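PDB 2VN2: chromosome replication initiation protein from Geobacillus kaustophilus, which probably helps to initiate chromosome replication as a component of the bacterial primosome, the piece described here being its N-terminal domain. Local coordinates for residues 28-31 with 32-36; 35-38 with 39-43. All coordinates share one frame; numbering follows the deposited sequence.

Contact 1 of 2, residues 28-31 with 32-36; sequences LGLG and EGELV
Glu-34 reaches back over the start of helix 32-45 and accepts a hydrogen bond from the backbone N-H of Gly-31, the N-cap residue. This is one half of a capping box, in which the third residue of the helix holds the N-cap amide; the other half needs a polar side chain at the N-cap, and glycine has none. Gly-31 N lies 2.7 Å from Glu-34 OE1, with an N-H...O angle of 152°. The oxygen uses its anti lone pair, away from OE2. CG of Glu-34 stands anti to its own carbonyl carbon (chi1 -68°), and the extended chain beyond it carries the carboxylate back to the loop. OE1 also sits 3.2 Å from Leu-30 CA. Leu-30 CD2 packs 3.8 Å from Glu-34 CD, the two side chains crossing at a slant. Further out, Lys-78 forms a salt bridge with Glu-34 OE2 and a hydrogen bond with Gly-29 O, tying carboxylate to loop. With an alanine here, the Gly-31 N-H would probably lose its acceptor in this cap and Lys-78 this charge partner. Glu-32 OE2 is hydrogen-bonded to the same-chain Tyr-25 hydroxyl, and OE1 to Thr-62 of the second subunit. The first helical turn closes with Leu-35 N bonded to Gly-31 O at 2.9 Å, while Leu-35 CB lies 3.7 Å from that same oxygen.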
ATOM      1  N   LEU A  28       9.407 -14.576  13.758  1.00 33.61           N
ATOM      2  CA  LEU A  28       9.287 -13.755  14.985  1.00 29.96           C
ATOM      3  C   LEU A  28       8.413 -14.458  15.998  1.00 28.76           C
ATOM      4  O   LEU A  28       8.196 -13.923  17.035  1.00 29.56           O
ATOM      5  CB  LEU A  28       8.676 -12.375  14.719  1.00 29.26           C
ATOM      6  CG  LEU A  28       9.436 -11.269  13.931  1.00 29.97           C
ATOM      7  CD1 LEU A  28       8.578 -10.038  13.571  1.00 30.75           C
ATOM      8  CD2 LEU A  28      10.642 -10.804  14.683  1.00 28.88           C
ATOM      9  N   GLY A  29       7.868 -15.638  15.724  1.00 27.08           N
ATOM     10  CA  GLY A  29       6.961 -16.252  16.686  1.00 24.81           C
ATOM     11  C   GLY A  29       5.529 -15.810  16.562  1.00 25.34           C
ATOM     12  O   GLY A  29       4.721 -16.065  17.465  1.00 26.54           O
ATOM     13  N   LEU A  30       5.166 -15.175  15.443  1.00 25.86           N
ATOM     14  CA  LEU A  30       3.717 -14.901  15.148  1.00 25.45           C
ATOM     15  C   LEU A  30       3.017 -16.019  14.343  1.00 24.78           C
ATOM     16  O   LEU A  30       3.652 -16.763  13.572  1.00 22.60           O
ATOM     17  CB  LEU A  30       3.529 -13.536  14.486  1.00 25.33           C
ATOM     18  CG  LEU A  30       4.165 -12.407  15.251  1.00 29.41           C
ATOM     19  CD1 LEU A  30       4.128 -11.075  14.583  1.00 28.48           C
ATOM     20  CD2 LEU A  30       3.403 -12.320  16.591  1.00 29.65           C
ATOM     21  N   GLY A  31       1.712 -16.121  14.534  1.00 23.70           N
ATOM     22  CA  GLY A  31       0.851 -16.969  13.736  1.00 24.77           C
ATOM     23  C   GLY A  31       0.169 -16.093  12.667  1.00 24.69           C
ATOM     24  O   GLY A  31       0.199 -14.824  12.736  1.00 26.63           O
ATOM     25  N   GLU A  32      -0.467 -16.758  11.706  1.00 21.59           N
ATOM     26  CA  GLU A  32      -1.298 -16.061  10.730  1.00 22.55           C
ATOM     27  C   GLU A  32      -2.383 -15.270  11.421  1.00 22.06           C
ATOM     28  O   GLU A  32      -2.744 -14.146  10.960  1.00 21.95           O
ATOM     29  CB  GLU A  32      -1.918 -17.089   9.724  1.00 20.97           C
ATOM     30  CG  GLU A  32      -0.939 -17.608   8.685  1.00 20.43           C
ATOM     31  CD  GLU A  32       0.164 -18.537   9.271  1.00 21.43           C
ATOM     32  OE1 GLU A  32      -0.173 -19.262  10.211  1.00 25.24           O
ATOM     33  OE2 GLU A  32       1.317 -18.628   8.757  1.00 22.17           O
ATOM     34  N   GLY A  33      -3.023 -15.858  12.464  1.00 20.21           N
ATOM     35  CA  GLY A  33      -4.084 -15.071  13.127  1.00 19.03           C
ATOM     36  C   GLY A  33      -3.655 -13.757  13.777  1.00 18.98           C
ATOM     37  O   GLY A  33      -4.409 -12.759  13.766  1.00 20.73           O
ATOM     38  N   GLU A  34      -2.460 -13.734  14.376  1.00 19.44           N
ATOM     39  CA  GLU A  34      -1.830 -12.551  14.946  1.00 20.65           C
ATOM     40  C   GLU A  34      -1.498 -11.617  13.854  1.00 21.44           C
ATOM     41  O   GLU A  34      -1.656 -10.417  14.042  1.00 23.36           O
ATOM     42  CB  GLU A  34      -0.523 -12.928  15.742  1.00 21.20           C
ATOM     43  CG  GLU A  34      -0.862 -13.756  17.029  1.00 25.70           C
ATOM     44  CD  GLU A  34       0.367 -14.393  17.653  1.00 27.82           C
ATOM     45  OE1 GLU A  34       1.077 -15.189  16.978  1.00 30.88           O
ATOM     46  OE2 GLU A  34       0.594 -14.126  18.867  1.00 27.71           O
ATOM     47  N   LEU A  35      -0.926 -12.109  12.741  1.00 19.70           N
ATOM     48  CA  LEU A  35      -0.629 -11.196  11.631  1.00 19.38           C
ATOM     49  C   LEU A  35      -1.930 -10.434  11.203  1.00 19.14           C
ATOM     50  O   LEU A  35      -1.993  -9.180  11.285  1.00 20.69           O
ATOM     51  CB  LEU A  35       0.097 -11.913  10.466  1.00 17.43           C
ATOM     52  CG  LEU A  35       0.460 -10.868   9.421  1.00 17.90           C
ATOM     53  CD1 LEU A  35       1.715 -10.059   9.829  1.00 14.42           C
ATOM     54  CD2 LEU A  35       0.805 -11.606   8.169  1.00 16.34           C
ATOM     55  N   VAL A  36      -2.991 -11.179  10.828  1.00 19.30           N
ATOM     56  CA  VAL A  36      -4.218 -10.556  10.434  1.00 18.82           C
ATOM     57  C   VAL A  36      -4.725  -9.637  11.576  1.00 19.75           C
ATOM     58  O   VAL A  36      -5.288  -8.587  11.321  1.00 18.10           O
ATOM     59  CB  VAL A  36      -5.252 -11.604   9.995  1.00 19.20           C
ATOM     60  CG1 VAL A  36      -6.655 -10.855   9.508  1.00 19.00           C
ATOM     61  CG2 VAL A  36      -4.692 -12.474   8.882  1.00 15.02           C
TER

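Contact 2 of 2, residues 35-38 with 39-43; sequences LVLL and LHMQS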
ATOM      1  N   LEU A  35      -0.926 -12.109  12.741  1.00 19.70           N
ATOM      2  CA  LEU A  35      -0.629 -11.196  11.631  1.00 19.38           C
ATOM      3  C   LEU A  35      -1.930 -10.434  11.203  1.00 19.14           C
ATOM      4  O   LEU A  35      -1.993  -9.180  11.285  1.00 20.69           O
ATOM      5  CB  LEU A  35       0.097 -11.913  10.466  1.00 17.43           C
ATOM      6  CG  LEU A  35       0.460 -10.868   9.421  1.00 17.90           C
ATOM      7  CD1 LEU A  35       1.715 -10.059   9.829  1.00 14.42           C
ATOM      8  CD2 LEU A  35       0.805 -11.606   8.169  1.00 16.34           C
ATOM      9  N   VAL A  36      -2.991 -11.179  10.828  1.00 19.30           N
ATOM     10  CA  VAL A  36      -4.218 -10.556  10.434  1.00 18.82           C
ATOM     11  C   VAL A  36      -4.725  -9.637  11.576  1.00 19.75           C
ATOM     12  O   VAL A  36      -5.288  -8.587  11.321  1.00 18.10           O
ATOM     13  CB  VAL A  36      -5.252 -11.604   9.995  1.00 19.20           C
ATOM     14  CG1 VAL A  36      -6.655 -10.855   9.508  1.00 19.00           C
ATOM     15  CG2 VAL A  36      -4.692 -12.474   8.882  1.00 15.02           C
ATOM     16  N   LEU A  37      -4.541 -10.029  12.860  1.00 20.29           N
ATOM     17  CA  LEU A  37      -5.032  -9.147  13.950  1.00 20.71           C
ATOM     18  C   LEU A  37      -4.301  -7.783  13.866  1.00 19.50           C
ATOM     19  O   LEU A  37      -4.923  -6.725  13.980  1.00 18.19           O
ATOM     20  CB  LEU A  37      -4.914  -9.796  15.376  1.00 22.89           C
ATOM     21  CG  LEU A  37      -5.357  -8.897  16.584  1.00 26.01           C
ATOM     22  CD1 LEU A  37      -5.513  -9.708  17.788  1.00 27.77           C
ATOM     23  CD2 LEU A  37      -4.221  -7.885  16.935  1.00 28.00           C
ATOM     24  N   LEU A  38      -3.004  -7.817  13.653  1.00 20.01           N
ATOM     25  CA  LEU A  38      -2.149  -6.614  13.501  1.00 21.84           C
ATOM     26  C   LEU A  38      -2.645  -5.749  12.323  1.00 22.75           C
ATOM     27  O   LEU A  38      -2.692  -4.483  12.391  1.00 23.59           O
ATOM     28  CB  LEU A  38      -0.680  -7.109  13.239  1.00 20.09           C
ATOM     29  CG  LEU A  38       0.024  -7.656  14.482  1.00 23.83           C
ATOM     30  CD1 LEU A  38       1.462  -8.113  14.154  1.00 21.22           C
ATOM     31  CD2 LEU A  38      -0.046  -6.694  15.754  1.00 20.76           C
ATOM     32  N   LEU A  39      -3.018  -6.427  11.220  1.00 23.06           N
ATOM     33  CA  LEU A  39      -3.629  -5.720   9.987  1.00 22.12           C
ATOM     34  C   LEU A  39      -4.877  -5.139  10.420  1.00 21.59           C
ATOM     35  O   LEU A  39      -5.093  -3.961  10.124  1.00 20.59           O
ATOM     36  CB  LEU A  39      -3.956  -6.695   8.821  1.00 21.48           C
ATOM     37  CG  LEU A  39      -2.756  -7.067   7.898  1.00 26.14           C
ATOM     38  CD1 LEU A  39      -1.309  -6.947   8.484  1.00 23.78           C
ATOM     39  CD2 LEU A  39      -2.909  -8.416   7.064  1.00 22.59           C
ATOM     40  N   HIS A  40      -5.775  -5.911  11.116  1.00 20.10           N
ATOM     41  CA  HIS A  40      -7.032  -5.148  11.553  1.00 19.45           C
ATOM     42  C   HIS A  40      -6.668  -3.922  12.449  1.00 19.90           C
ATOM     43  O   HIS A  40      -7.287  -2.870  12.280  1.00 19.06           O
ATOM     44  CB  HIS A  40      -8.124  -5.938  12.233  1.00 19.28           C
ATOM     45  CG  HIS A  40      -8.747  -7.008  11.395  1.00 21.30           C
ATOM     46  ND1 HIS A  40      -9.673  -6.760  10.410  1.00 22.27           N
ATOM     47  CD2 HIS A  40      -8.567  -8.348  11.408  1.00 22.35           C
ATOM     48  CE1 HIS A  40     -10.035  -7.898   9.849  1.00 22.35           C
ATOM     49  NE2 HIS A  40      -9.373  -8.874  10.438  1.00 24.51           N
ATOM     50  N   MET A  41      -5.731  -4.051  13.406  1.00 20.56           N
ATOM     51  CA  MET A  41      -5.357  -2.888  14.217  1.00 24.06           C
ATOM     52  C   MET A  41      -4.823  -1.817  13.371  1.00 25.86           C
ATOM     53  O   MET A  41      -5.232  -0.746  13.580  1.00 24.97           O
ATOM     54  CB  MET A  41      -4.337  -3.089  15.330  1.00 22.21           C
ATOM     55  CG  MET A  41      -4.782  -4.097  16.513  1.00 26.24           C
ATOM     56  SD  MET A  41      -3.330  -4.654  17.561  1.00 27.65           S
ATOM     57  CE  MET A  41      -2.541  -3.112  17.546  1.00 12.78           C
ATOM     58  N   GLN A  42      -3.932  -2.082  12.419  1.00 29.66           N
ATOM     59  CA  GLN A  42      -3.434  -0.988  11.533  1.00 32.59           C
ATOM     60  C   GLN A  42      -4.605  -0.213  10.892  1.00 32.96           C
ATOM     61  O   GLN A  42      -4.654   1.010  10.856  1.00 33.37           O
ATOM     62  CB  GLN A  42      -2.518  -1.507  10.441  1.00 34.18           C
ATOM     63  CG  GLN A  42      -1.888  -0.373   9.600  1.00 39.62           C
ATOM     64  CD  GLN A  42      -1.196  -0.917   8.339  1.00 44.55           C
ATOM     65  OE1 GLN A  42      -0.753  -2.128   8.286  1.00 48.28           O
ATOM     66  NE2 GLN A  42      -1.139  -0.059   7.259  1.00 47.27           N
ATOM     67  N   SER A  43      -5.578  -0.977  10.440  1.00 33.77           N
ATOM     68  CA  SER A  43      -6.741  -0.463   9.731  1.00 34.08           C
ATOM     69  C   SER A  43      -7.616   0.480  10.586  1.00 33.34           C
ATOM     70  O   SER A  43      -8.115   1.488  10.098  1.00 33.92           O
ATOM     71  CB  SER A  43      -7.556  -1.683   9.281  1.00 33.57           C
ATOM     72  OG  SER A  43      -8.671  -1.288   8.531  1.00 36.57           O
TER
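The His-40 imidazole lies beside Val-36, one turn back on the helix, and both side chains point the same way. Val-36 CG1 comes within 3.5 Å of His-40 NE2. At the ring edge, near its plane, is Leu-37 CA. The carbonyl oxygen of Val-36 approaches obliquely, 3.3 Å from His-40 CD2. NE2 is hydrogen-bonded to the Tyr-25 hydroxyl of the second subunit, which helps to fix the ring's rotation. The other flat group, the Gln-42 amide, ends an extended chain, its NE2 hydrogen-bonded to Glu-46 OE2. Leu-37 and Met-41 pair on a different side of the helix. CG of Leu-37 is anti to the backbone N (chi1 177°), which brings CD2 forward to 3.4 Å from Met-41 SD. Leu-38 CD2 is more distant from the same sulfur, at 4.3 Å. Leu-37 and Leu-38 both pack on Leu-75 of helix 65-77. Leu-39 CD1 lies 3.6 Å from Leu-35 O; the Leu-39 side chain also packs on Leu-39 of the second subunit. Four successive i to i+4 backbone bonds hold the helix, from Leu-39 N to Leu-35 O through Gln-42 N to Leu-38 O. This is regular, largely buried alpha-helix, as expected for a core helix of a winged-helix domain in the HTH clan.

Overall arrangement
Contacts 1 and 2 follow one another along helix 32-45, with centres about 10 Å apart. Contact 1 starts the helix and contact 2 continues it; they share Leu-35 and Val-36. They also touch directly, Leu-30 CD1 lying 4.0 Å from Leu-38 CD1, and both reach Leu-75 of helix 65-77. Each borders the second subunit. Tyr-25 of the same chain bonds Glu-32 in contact 1, while Tyr-25 of the second subunit bonds His-40 in contact 2 and packs on the shared Val-36. Neither contact supplies a magnesium ligand. The site is formed by His-24, Gln-27, His-109 and Gln-113, and the bound magnesium ion is about 11 Å from Gly-29 and about 13 Å from the Leu-35 side chain.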